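Local coordinates for ATP:cob(I)alamin adenosyltransferase, putative (Burkholderia thailandensis, PDB 2ZHZ), which probably transfers the 5'-deoxyadenosyl group of ATP to reduced cobalamin to give adenosylcobalamin, working as a homotrimer of helix bundles, at residues B[101-106]-B[163-168]; B[28-33]-B[140-145]; B[87-92]-B[148-153]. All coordinates share one frame; numbering follows the deposited sequence.

Contact 1. Residues B[101-106]-B[163-168]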
loop_
_atom_site.group_PDB
_atom_site.type_symbol
_atom_site.label_atom_id
_atom_site.label_comp_id
_atom_site.label_asym_id
_atom_site.label_seq_id
_atom_site.Cartn_x
_atom_site.Cartn_y
_atom_site.Cartn_z
ATOM N N GLY B 101 -1.521 22.864 -17.304
ATOM C CA GLY B 101 -1.717 23.804 -18.391
ATOM C C GLY B 101 -2.081 23.129 -19.702
ATOM O O GLY B 101 -2.744 23.725 -20.550
ATOM N N GLN B 102 -1.655 21.880 -19.869
ATOM C CA GLN B 102 -1.922 21.131 -21.095
ATOM C C GLN B 102 -3.187 20.274 -21.032
ATOM O O GLN B 102 -3.555 19.634 -22.013
ATOM C CB GLN B 102 -0.710 20.250 -21.425
ATOM C CG GLN B 102 0.550 21.050 -21.730
ATOM C CD GLN B 102 1.768 20.183 -22.002
ATOM O OE1 GLN B 102 2.788 20.670 -22.492
ATOM N NE2 GLN B 102 1.674 18.899 -21.672
ATOM N N LEU B 103 -3.855 20.273 -19.884
ATOM C CA LEU B 103 -5.072 19.487 -19.699
ATOM C C LEU B 103 -6.316 20.364 -19.603
ATOM O O LEU B 103 -6.264 21.483 -19.098
ATOM C CB LEU B 103 -4.968 18.652 -18.413
ATOM C CG LEU B 103 -3.946 17.517 -18.319
ATOM C CD1 LEU B 103 -3.777 17.103 -16.856
ATOM C CD2 LEU B 103 -4.407 16.334 -19.160
ATOM N N PRO B 104 -7.456 19.870 -20.101
ATOM C CA PRO B 104 -8.673 20.679 -20.011
ATOM C C PRO B 104 -9.086 20.779 -18.545
ATOM O O PRO B 104 -8.785 19.887 -17.750
ATOM C CB PRO B 104 -9.676 19.889 -20.852
ATOM C CG PRO B 104 -9.203 18.476 -20.711
ATOM C CD PRO B 104 -7.703 18.624 -20.845
ATOM N N PRO B 105 -9.775 21.865 -18.166
ATOM C CA PRO B 105 -10.200 22.024 -16.772
ATOM C C PRO B 105 -10.998 20.838 -16.241
ATOM O O PRO B 105 -11.802 20.236 -16.957
ATOM C CB PRO B 105 -11.013 23.319 -16.804
ATOM C CG PRO B 105 -11.531 23.369 -18.218
ATOM C CD PRO B 105 -10.320 22.943 -19.007
ATOM N N LEU B 106 -10.761 20.502 -14.978
ATOM C CA LEU B 106 -11.446 19.387 -14.338
ATOM C C LEU B 106 -12.918 19.739 -14.149
ATOM O O LEU B 106 -13.254 20.644 -13.386
ATOM C CB LEU B 106 -10.794 19.088 -12.987
ATOM C CG LEU B 106 -11.243 17.819 -12.262
ATOM C CD1 LEU B 106 -10.942 16.599 -13.123
ATOM C CD2 LEU B 106 -10.523 17.728 -10.927
ATOM N N ALA B 163 -1.984 11.205 -13.533
ATOM C CA ALA B 163 -2.921 10.134 -13.863
ATOM C C ALA B 163 -3.769 10.592 -15.058
ATOM O O ALA B 163 -4.021 9.820 -15.981
ATOM C CB ALA B 163 -3.817 9.817 -12.661
ATOM N N ARG B 164 -4.199 11.852 -15.040
ATOM C CA ARG B 164 -4.997 12.394 -16.142
ATOM C C ARG B 164 -4.144 12.439 -17.406
ATOM O O ARG B 164 -4.616 12.123 -18.498
ATOM C CB ARG B 164 -5.500 13.805 -15.813
ATOM C CG ARG B 164 -6.460 13.886 -14.630
ATOM C CD ARG B 164 -7.033 15.291 -14.494
ATOM N NE ARG B 164 -7.815 15.658 -15.677
ATOM C CZ ARG B 164 -8.044 16.908 -16.076
ATOM N NH1 ARG B 164 -7.555 17.932 -15.393
ATOM N NH2 ARG B 164 -8.757 17.131 -17.171
ATOM N N VAL B 165 -2.884 12.835 -17.250
ATOM C CA VAL B 165 -1.955 12.898 -18.372
ATOM C C VAL B 165 -1.805 11.517 -18.995
ATOM O O VAL B 165 -1.784 11.378 -20.221
ATOM C CB VAL B 165 -0.559 13.386 -17.921
ATOM C CG1 VAL B 165 0.454 13.192 -19.042
ATOM C CG2 VAL B 165 -0.629 14.848 -17.518
ATOM N N LEU B 166 -1.705 10.493 -18.149
ATOM C CA LEU B 166 -1.547 9.122 -18.626
ATOM C C LEU B 166 -2.782 8.559 -19.321
ATOM O O LEU B 166 -2.660 7.740 -20.235
ATOM C CB LEU B 166 -1.118 8.203 -17.473
ATOM C CG LEU B 166 0.320 8.456 -16.997
ATOM C CD1 LEU B 166 0.664 7.544 -15.818
ATOM C CD2 LEU B 166 1.285 8.210 -18.152
ATOM N N ASN B 167 -3.970 8.972 -18.893
ATOM C CA ASN B 167 -5.177 8.489 -19.553
ATOM C C ASN B 167 -5.225 9.067 -20.968
ATOM O O ASN B 167 -5.605 8.381 -21.919
ATOM C CB ASN B 167 -6.435 8.885 -18.771
ATOM C CG ASN B 167 -6.833 7.834 -17.742
ATOM O OD1 ASN B 167 -6.733 6.634 -18.003
ATOM N ND2 ASN B 167 -7.306 8.279 -16.580
ATOM N N ARG B 168 -4.821 10.327 -21.101
ATOM C CA ARG B 168 -4.802 11.002 -22.401
ATOM C C ARG B 168 -3.785 10.320 -23.314
ATOM O O ARG B 168 -4.064 10.030 -24.479
ATOM C CB ARG B 168 -4.400 12.469 -22.230
ATOM C CG ARG B 168 -5.165 13.212 -21.152
ATOM C CD ARG B 168 -6.504 13.726 -21.641
ATOM N NE ARG B 168 -6.347 14.799 -22.618
ATOM C CZ ARG B 168 -7.342 15.567 -23.051
ATOM N NH1 ARG B 168 -8.575 15.381 -22.590
ATOM N NH2 ARG B 168 -7.107 16.522 -23.941
#

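Contact 2. Residues B[28-33]-B[140-145]. With ATP (adenosine-5'-triphosphate), chain G.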
loop_
_atom_site.group_PDB
_atom_site.type_symbol
_atom_site.label_atom_id
_atom_site.label_comp_id
_atom_site.label_asym_id
_atom_site.label_seq_id
_atom_site.Cartn_x
_atom_site.Cartn_y
_atom_site.Cartn_z
ATOM N N LYS B 28 10.593 -0.144 16.426
ATOM C CA LYS B 28 10.110 -0.093 15.052
ATOM C C LYS B 28 8.700 0.447 14.847
ATOM O O LYS B 28 8.325 0.774 13.720
ATOM C CB LYS B 28 10.268 -1.465 14.396
ATOM C CG LYS B 28 11.717 -1.738 14.018
ATOM C CD LYS B 28 11.955 -3.157 13.546
ATOM C CE LYS B 28 13.402 -3.317 13.109
ATOM N NZ LYS B 28 13.702 -4.694 12.635
ATOM N N ASP B 29 7.922 0.564 15.921
ATOM C CA ASP B 29 6.571 1.103 15.788
ATOM C C ASP B 29 6.533 2.605 16.088
ATOM O O ASP B 29 5.457 3.210 16.159
ATOM C CB ASP B 29 5.581 0.357 16.696
ATOM C CG ASP B 29 5.918 0.475 18.173
ATOM O OD1 ASP B 29 5.012 0.212 18.995
ATOM O OD2 ASP B 29 7.071 0.813 18.520
ATOM N N ASP B 30 7.710 3.200 16.257
ATOM C CA ASP B 30 7.827 4.632 16.530
ATOM C C ASP B 30 7.240 5.407 15.350
ATOM O O ASP B 30 7.352 4.973 14.200
ATOM C CB ASP B 30 9.301 5.013 16.701
ATOM C CG ASP B 30 9.488 6.448 17.156
ATOM O OD1 ASP B 30 9.448 6.696 18.378
ATOM O OD2 ASP B 30 9.666 7.329 16.292
ATOM N N ALA B 31 6.627 6.553 15.637
ATOM C CA ALA B 31 6.023 7.388 14.602
ATOM C C ALA B 31 7.009 7.769 13.496
ATOM O O ALA B 31 6.631 7.889 12.331
ATOM C CB ALA B 31 5.436 8.652 15.231
ATOM N N ARG B 32 8.273 7.961 13.856
ATOM C CA ARG B 32 9.281 8.330 12.867
ATOM C C ARG B 32 9.571 7.168 11.914
ATOM O O ARG B 32 9.740 7.365 10.711
ATOM C CB ARG B 32 10.574 8.772 13.567
ATOM C CG ARG B 32 11.658 9.280 12.624
ATOM C CD ARG B 32 12.850 9.845 13.394
ATOM N NE ARG B 32 12.528 11.102 14.070
ATOM C CZ ARG B 32 12.526 12.297 13.482
ATOM N NH1 ARG B 32 12.830 12.416 12.195
ATOM N NH2 ARG B 32 12.218 13.381 14.186
ATOM N N ILE B 33 9.624 5.955 12.454
ATOM C CA ILE B 33 9.892 4.780 11.635
ATOM C C ILE B 33 8.702 4.508 10.716
ATOM O O ILE B 33 8.872 4.056 9.587
ATOM C CB ILE B 33 10.174 3.538 12.521
ATOM C CG1 ILE B 33 11.397 3.810 13.404
ATOM C CG2 ILE B 33 10.426 2.315 11.654
ATOM C CD1 ILE B 33 12.645 4.213 12.625
ATOM N N ALA B 140 3.827 16.205 14.884
ATOM C CA ALA B 140 3.033 16.633 16.029
ATOM C C ALA B 140 3.641 16.147 17.345
ATOM O O ALA B 140 3.279 16.628 18.417
ATOM C CB ALA B 140 1.604 16.123 15.897
ATOM N N SER B 141 4.566 15.198 17.265
ATOM C CA SER B 141 5.196 14.664 18.470
ATOM C C SER B 141 6.695 14.930 18.499
ATOM O O SER B 141 7.356 14.701 19.513
ATOM C CB SER B 141 4.942 13.157 18.574
ATOM O OG SER B 141 5.531 12.465 17.487
ATOM N N GLU B 142 7.229 15.408 17.380
ATOM C CA GLU B 142 8.652 15.704 17.278
ATOM C C GLU B 142 8.886 16.897 16.359
ATOM O O GLU B 142 8.278 16.994 15.294
ATOM C CB GLU B 142 9.407 14.498 16.719
ATOM C CG GLU B 142 9.327 13.242 17.567
ATOM C CD GLU B 142 10.214 12.136 17.028
ATOM O OE1 GLU B 142 11.418 12.398 16.825
ATOM O OE2 GLU B 142 9.715 11.011 16.812
ATOM N N PRO B 143 9.774 17.822 16.762
ATOM C CA PRO B 143 10.055 18.995 15.926
ATOM C C PRO B 143 10.562 18.531 14.564
ATOM O O PRO B 143 11.544 17.794 14.472
ATOM C CB PRO B 143 11.116 19.749 16.730
ATOM C CG PRO B 143 11.815 18.650 17.483
ATOM C CD PRO B 143 10.660 17.790 17.938
ATOM N N LEU B 144 9.884 18.964 13.509
ATOM C CA LEU B 144 10.245 18.559 12.159
ATOM C C LEU B 144 10.148 19.754 11.220
ATOM O O LEU B 144 9.380 20.681 11.470
ATOM C CB LEU B 144 9.276 17.459 11.705
ATOM C CG LEU B 144 9.586 16.575 10.501
ATOM C CD1 LEU B 144 10.761 15.664 10.826
ATOM C CD2 LEU B 144 8.354 15.741 10.165
ATOM N N ASN B 145 10.937 19.747 10.150
ATOM C CA ASN B 145 10.873 20.836 9.184
ATOM C C ASN B 145 9.537 20.681 8.467
ATOM O O ASN B 145 8.985 19.583 8.409
ATOM C CB ASN B 145 12.016 20.749 8.167
ATOM C CG ASN B 145 13.380 20.940 8.802
ATOM O OD1 ASN B 145 13.585 21.865 9.587
ATOM N ND2 ASN B 145 14.324 20.074 8.454
HETATM P PG ATP G . 18.531 -5.989 10.638
HETATM O O1G ATP G . 17.832 -6.698 11.775
HETATM O O2G ATP G . 19.977 -6.360 10.478
HETATM O O3G ATP G . 17.850 -6.220 9.304
HETATM P PB ATP G . 17.179 -3.431 11.229
HETATM O O1B ATP G . 15.919 -4.236 11.162
HETATM O O2B ATP G . 17.400 -2.645 12.504
HETATM O O3B ATP G . 18.507 -4.373 10.955
HETATM P PA ATP G . 17.099 -2.732 8.399
HETATM O O1A ATP G . 15.886 -3.569 8.172
HETATM O O2A ATP G . 18.453 -3.208 7.897
HETATM O O3A ATP G . 17.241 -2.361 9.994
HETATM O "O5'" ATP G . 16.765 -1.305 7.742
HETATM C "C5'" ATP G . 17.685 -0.232 7.812
HETATM C "C4'" ATP G . 16.955 1.109 7.968
HETATM O "O4'" ATP G . 15.546 1.025 7.653
HETATM C "C3'" ATP G . 17.085 1.662 9.382
HETATM O "O3'" ATP G . 17.894 2.849 9.386
HETATM C "C2'" ATP G . 15.666 1.909 9.875
HETATM O "O2'" ATP G . 15.482 3.292 10.226
HETATM C "C1'" ATP G . 14.731 1.486 8.746
HETATM N N9 ATP G . 13.771 0.402 9.176
HETATM C C8 ATP G . 14.088 -0.756 9.817
HETATM N N7 ATP G . 12.991 -1.513 10.059
HETATM C C5 ATP G . 11.930 -0.853 9.573
HETATM C C6 ATP G . 10.449 -1.086 9.494
HETATM N N6 ATP G . 9.891 -2.219 10.006
HETATM N N1 ATP G . 9.672 -0.119 8.888
HETATM C C2 ATP G . 10.209 1.026 8.368
HETATM N N3 ATP G . 11.549 1.299 8.407
HETATM C C4 ATP G . 12.443 0.418 8.986
#

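Contact 3. Residues B[87-92]-B[148-153]. With ATP (adenosine-5'-triphosphate), chain H.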
loop_
_atom_site.group_PDB
_atom_site.type_symbol
_atom_site.label_atom_id
_atom_site.label_comp_id
_atom_site.label_asym_id
_atom_site.label_seq_id
_atom_site.Cartn_x
_atom_site.Cartn_y
_atom_site.Cartn_z
ATOM N N ALA B 87 13.759 24.371 -3.480
ATOM C CA ALA B 87 14.050 23.922 -4.834
ATOM C C ALA B 87 13.200 22.701 -5.172
ATOM O O ALA B 87 12.667 22.585 -6.277
ATOM C CB ALA B 87 15.528 23.580 -4.959
ATOM N N HIS B 88 13.085 21.786 -4.215
ATOM C CA HIS B 88 12.297 20.573 -4.402
ATOM C C HIS B 88 10.822 20.921 -4.581
ATOM O O HIS B 88 10.159 20.400 -5.472
ATOM C CB HIS B 88 12.460 19.645 -3.197
ATOM C CG HIS B 88 13.834 19.070 -3.061
ATOM N ND1 HIS B 88 14.280 18.018 -3.830
ATOM C CD2 HIS B 88 14.867 19.410 -2.255
ATOM C CE1 HIS B 88 15.528 17.734 -3.504
ATOM N NE2 HIS B 88 15.907 18.565 -2.550
ATOM N N LEU B 89 10.319 21.804 -3.728
ATOM C CA LEU B 89 8.927 22.220 -3.793
ATOM C C LEU B 89 8.642 23.006 -5.071
ATOM O O LEU B 89 7.562 22.888 -5.658
ATOM C CB LEU B 89 8.579 23.081 -2.575
ATOM C CG LEU B 89 8.810 22.439 -1.206
ATOM C CD1 LEU B 89 8.440 23.435 -0.117
ATOM C CD2 LEU B 89 7.975 21.169 -1.079
ATOM N N ALA B 90 9.608 23.814 -5.497
ATOM C CA ALA B 90 9.444 24.616 -6.702
ATOM C C ALA B 90 9.333 23.713 -7.920
ATOM O O ALA B 90 8.529 23.968 -8.818
ATOM C CB ALA B 90 10.625 25.572 -6.867
ATOM N N ARG B 91 10.137 22.654 -7.947
ATOM C CA ARG B 91 10.105 21.739 -9.075
ATOM C C ARG B 91 8.760 21.024 -9.182
ATOM O O ARG B 91 8.248 20.821 -10.284
ATOM C CB ARG B 91 11.239 20.721 -8.980
ATOM C CG ARG B 91 11.340 19.865 -10.222
ATOM C CD ARG B 91 12.683 19.183 -10.331
ATOM N NE ARG B 91 12.923 18.243 -9.244
ATOM C CZ ARG B 91 13.916 17.364 -9.239
ATOM N NH1 ARG B 91 14.755 17.316 -10.268
ATOM N NH2 ARG B 91 14.067 16.527 -8.219
ATOM N N LEU B 92 8.191 20.639 -8.043
ATOM C CA LEU B 92 6.892 19.974 -8.051
ATOM C C LEU B 92 5.842 20.965 -8.540
ATOM O O LEU B 92 4.999 20.627 -9.370
ATOM C CB LEU B 92 6.515 19.485 -6.650
ATOM C CG LEU B 92 7.312 18.343 -6.016
ATOM C CD1 LEU B 92 6.644 17.964 -4.707
ATOM C CD2 LEU B 92 7.366 17.135 -6.944
ATOM N N PRO B 148 9.129 18.479 4.285
ATOM C CA PRO B 148 8.666 17.119 3.974
ATOM C C PRO B 148 7.154 17.062 3.756
ATOM O O PRO B 148 6.669 16.480 2.788
ATOM C CB PRO B 148 9.101 16.323 5.202
ATOM C CG PRO B 148 10.369 17.029 5.612
ATOM C CD PRO B 148 9.977 18.481 5.492
ATOM N N ARG B 149 6.432 17.683 4.681
ATOM C CA ARG B 149 4.978 17.770 4.674
ATOM C C ARG B 149 4.497 18.500 3.413
ATOM O O ARG B 149 3.579 18.051 2.712
ATOM C CB ARG B 149 4.567 18.540 5.929
ATOM C CG ARG B 149 3.109 18.668 6.211
ATOM C CD ARG B 149 2.916 19.317 7.578
ATOM N NE ARG B 149 3.320 20.723 7.614
ATOM C CZ ARG B 149 4.022 21.276 8.601
ATOM N NH1 ARG B 149 4.409 20.544 9.636
ATOM N NH2 ARG B 149 4.319 22.567 8.569
ATOM N N ARG B 150 5.122 19.637 3.133
ATOM C CA ARG B 150 4.753 20.434 1.969
ATOM C C ARG B 150 5.068 19.706 0.675
ATOM O O ARG B 150 4.364 19.868 -0.324
ATOM C CB ARG B 150 5.485 21.775 1.996
ATOM C CG ARG B 150 5.206 22.597 3.240
ATOM C CD ARG B 150 5.935 23.932 3.178
ATOM N NE ARG B 150 5.329 24.840 2.205
ATOM C CZ ARG B 150 5.941 25.903 1.691
ATOM N NH1 ARG B 150 7.187 26.192 2.050
ATOM N NH2 ARG B 150 5.307 26.681 0.826
ATOM N N TYR B 151 6.124 18.897 0.695
ATOM C CA TYR B 151 6.525 18.154 -0.491
ATOM C C TYR B 151 5.498 17.085 -0.873
ATOM O O TYR B 151 5.052 17.033 -2.019
ATOM C CB TYR B 151 7.887 17.491 -0.277
ATOM C CG TYR B 151 8.384 16.761 -1.502
ATOM C CD1 TYR B 151 9.223 17.391 -2.425
ATOM C CD2 TYR B 151 7.978 15.453 -1.766
ATOM C CE1 TYR B 151 9.640 16.734 -3.582
ATOM C CE2 TYR B 151 8.384 14.792 -2.914
ATOM C CZ TYR B 151 9.209 15.435 -3.821
ATOM O OH TYR B 151 9.572 14.788 -4.973
ATOM N N VAL B 152 5.126 16.229 0.076
ATOM C CA VAL B 152 4.156 15.183 -0.230
ATOM C C VAL B 152 2.770 15.761 -0.501
ATOM O O VAL B 152 1.959 15.148 -1.196
ATOM C CB VAL B 152 4.081 14.121 0.899
ATOM C CG1 VAL B 152 5.370 13.313 0.925
ATOM C CG2 VAL B 152 3.842 14.787 2.240
ATOM N N ASN B 153 2.499 16.944 0.043
ATOM C CA ASN B 153 1.213 17.598 -0.182
ATOM C C ASN B 153 1.108 17.870 -1.687
ATOM O O ASN B 153 0.093 17.579 -2.325
ATOM C CB ASN B 153 1.148 18.922 0.592
ATOM C CG ASN B 153 -0.251 19.509 0.631
ATOM O OD1 ASN B 153 -0.442 20.705 0.866
ATOM N ND2 ASN B 153 -1.237 18.665 0.414
HETATM P PG ATP H . -4.098 21.524 -0.544
HETATM O O1G ATP H . -2.992 21.881 0.405
HETATM O O2G ATP H . -4.489 22.660 -1.443
HETATM O O3G ATP H . -3.740 20.314 -1.362
HETATM P PB ATP H . -5.546 19.968 1.391
HETATM O O1B ATP H . -4.248 19.219 1.480
HETATM O O2B ATP H . -6.135 20.515 2.668
HETATM O O3B ATP H . -5.427 21.175 0.313
HETATM P PA ATP H . -6.558 18.219 -0.715
HETATM O O1A ATP H . -5.222 17.568 -0.816
HETATM O O2A ATP H . -7.043 19.112 -1.830
HETATM O O3A ATP H . -6.688 19.039 0.700
HETATM O "O5'" ATP H . -7.627 17.037 -0.495
HETATM C "C5'" ATP H . -9.023 17.275 -0.651
HETATM C "C4'" ATP H . -9.810 16.598 0.465
HETATM O "O4'" ATP H . -9.206 15.352 0.895
HETATM C "C3'" ATP H . -9.958 17.492 1.693
HETATM O "O3'" ATP H . -11.326 17.886 1.851
HETATM C "C2'" ATP H . -9.421 16.673 2.859
HETATM O "O2'" ATP H . -10.458 16.482 3.832
HETATM C "C1'" ATP H . -8.948 15.343 2.301
HETATM N N9 ATP H . -7.471 15.127 2.515
HETATM C C8 ATP H . -6.487 16.066 2.453
HETATM N N7 ATP H . -5.265 15.533 2.685
HETATM C C5 ATP H . -5.442 14.219 2.905
HETATM C C6 ATP H . -4.566 13.047 3.212
HETATM N N6 ATP H . -3.228 13.200 3.328
HETATM N N1 ATP H . -5.160 11.815 3.372
HETATM C C2 ATP H . -6.515 11.636 3.258
HETATM N N3 ATP H . -7.368 12.665 2.976
HETATM C C4 ATP H . -6.901 13.951 2.793
#

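Contact 1. Residues B[101-106]-B[163-168]
P104 offers its carbonyl oxygen to the guanidinium of R164, and the packing is close around that bond and L103. R164 NH2 lies 2.8 Å from P104 O with a nearly straight N-H...O angle of 163°, the oxygen sitting at the guanidinium edge close to its plane; NH1 of R164 adds a weak second bond to the same atom. Arginine suits this place, being long enough to reach the loop and carrying several N-H groups. L103 CB comes over one face of the flat group, offset toward its rim, 4.0 Å from R164 NH1. R164 belongs to helix 147-169 of the bundle, and its partners to the irregular loop that leaves helix 86-101 for strand 110-111, so the arginine ties this loop to a neighbouring helix. Its NE is taken by a salt bridge to D174 near the C-terminus. L103 also reaches along the helix, its CD1 standing 3.9 Å from V165 CG2 and its CD2 3.8 Å from R168 CG. Toward solvent the contact thins to two exposed flanks. L106 CD1 rests over the opposite face of the R164 guanidinium, likewise offset. R168, bent at chi2 (-83°) and chi3, brings its guanidinium against the P104 ring, whose CG lies 3.7 Å from R168 NH1.

Contact 2. Residues B[28-33]-B[140-145]
R32 grips E142 side-on with two nitrogens, both directed at one carboxylate oxygen. R32 NH2 stands 2.9 Å from E142 OE1 and R32 NE 3.2 Å from the same atom; OE1 lies close to the guanidinium plane, yet both donors reach it from one face of the carboxylate, the two planes being 66° apart. The remaining terminal nitrogen, R32 NH1, passes L144 CD1 at 4.1 Å and is bonded to the backbone oxygen of L76. With CG anti to the backbone N (chi1 -176°) and a bend at chi3, the arginine spans from the first turn of helix 31-50 to the loop after helix 116-141, joining two helices of the bundle at their ends. D30 is the N-cap of helix 31-50: first-turn N-H groups have no preceding helical carbonyl to bond, and a short aspartate can turn back to accept one, here R32 N at 2.9 Å from D30 OD2. The same D30 OD2 lies 3.7 Å from E142 OE2, a closeness of like charges that R32 and the helix start would be expected to ease. Just before the cap, K28 NZ bonds the ATP oxygen O1B at 2.7 Å and forms a salt bridge with E132 of the second subunit.

Contact 3. Residues B[87-92]-B[148-153]
Helices 87-92 and 148-153 run nearly parallel, their axes 13° apart and 9.6 Å from each other at closest approach, with the CA atoms of L89 and Y151 the nearest pair, 5.8 Å apart. Both belong to the helix bundle of the PduO-type adenosyltransferases, and this buried contact joins helix 86-101 to helix 147-169. Y151 and L89 carry most of the contact. The tyrosine CG is anti to the backbone N (chi1 -177°), which carries the ring out toward the other helix, where L92 CD1 lies over one face in a CH-pi contact, 3.5 Å from the ring centroid and 16° off the normal. A branched leucine serves well here, since CD1 can settle on the ring while CD2 approaches the phenol oxygen. H88 adds its CB at an oblique angle to the ring, 4.0 Å from Y151 CD1. Tyrosine combines a broad apolar face with a polar end, and its hydroxyl is hydrogen-bonded to D68 of helix 56-77, so the ring is held at its far end by a third helix.

L89 divides its two methyls between neighbouring residues. CD2 fits against the backbone, 3.4 Å from Y151 CA, whereas CD1 lies over one face of the R150 guanidinium. The arginine, bent at chi3, offers that flat face to the leucine and spends its N-H groups on the third subunit, bonding S6 and the backbone oxygen of I8 there; the apolar contact thus borders the subunit interface. N153, three residues after R150 on the same helix, makes no contact with 87-92 but belongs to the ATP pocket and to the magnesium site. On the leucine side the methyl CD1 of L89 stands 3.7 Å from R150 NH1.

Contact 3 is the buried one of the three, an apolar meeting of two helices around a tyrosine, whereas contacts 1 and 2 lie at the surface, about 36 Å apart between centres and on opposite sides of the chain's centre. Contacts 1 and 3 both use helix 147-169, one near its end and the other near its start, and both link it with helix 86-101 or the loop that follows. Contact 2 instead joins the start of helix 31-50 to the loop that follows helix 116-141. Arginine serves each differently: bonded to a backbone carbonyl in contact 1, paired with a glutamate in contact 2, turned toward another subunit in contact 3. Contacts 2 and 3 include residues of different ATP pockets.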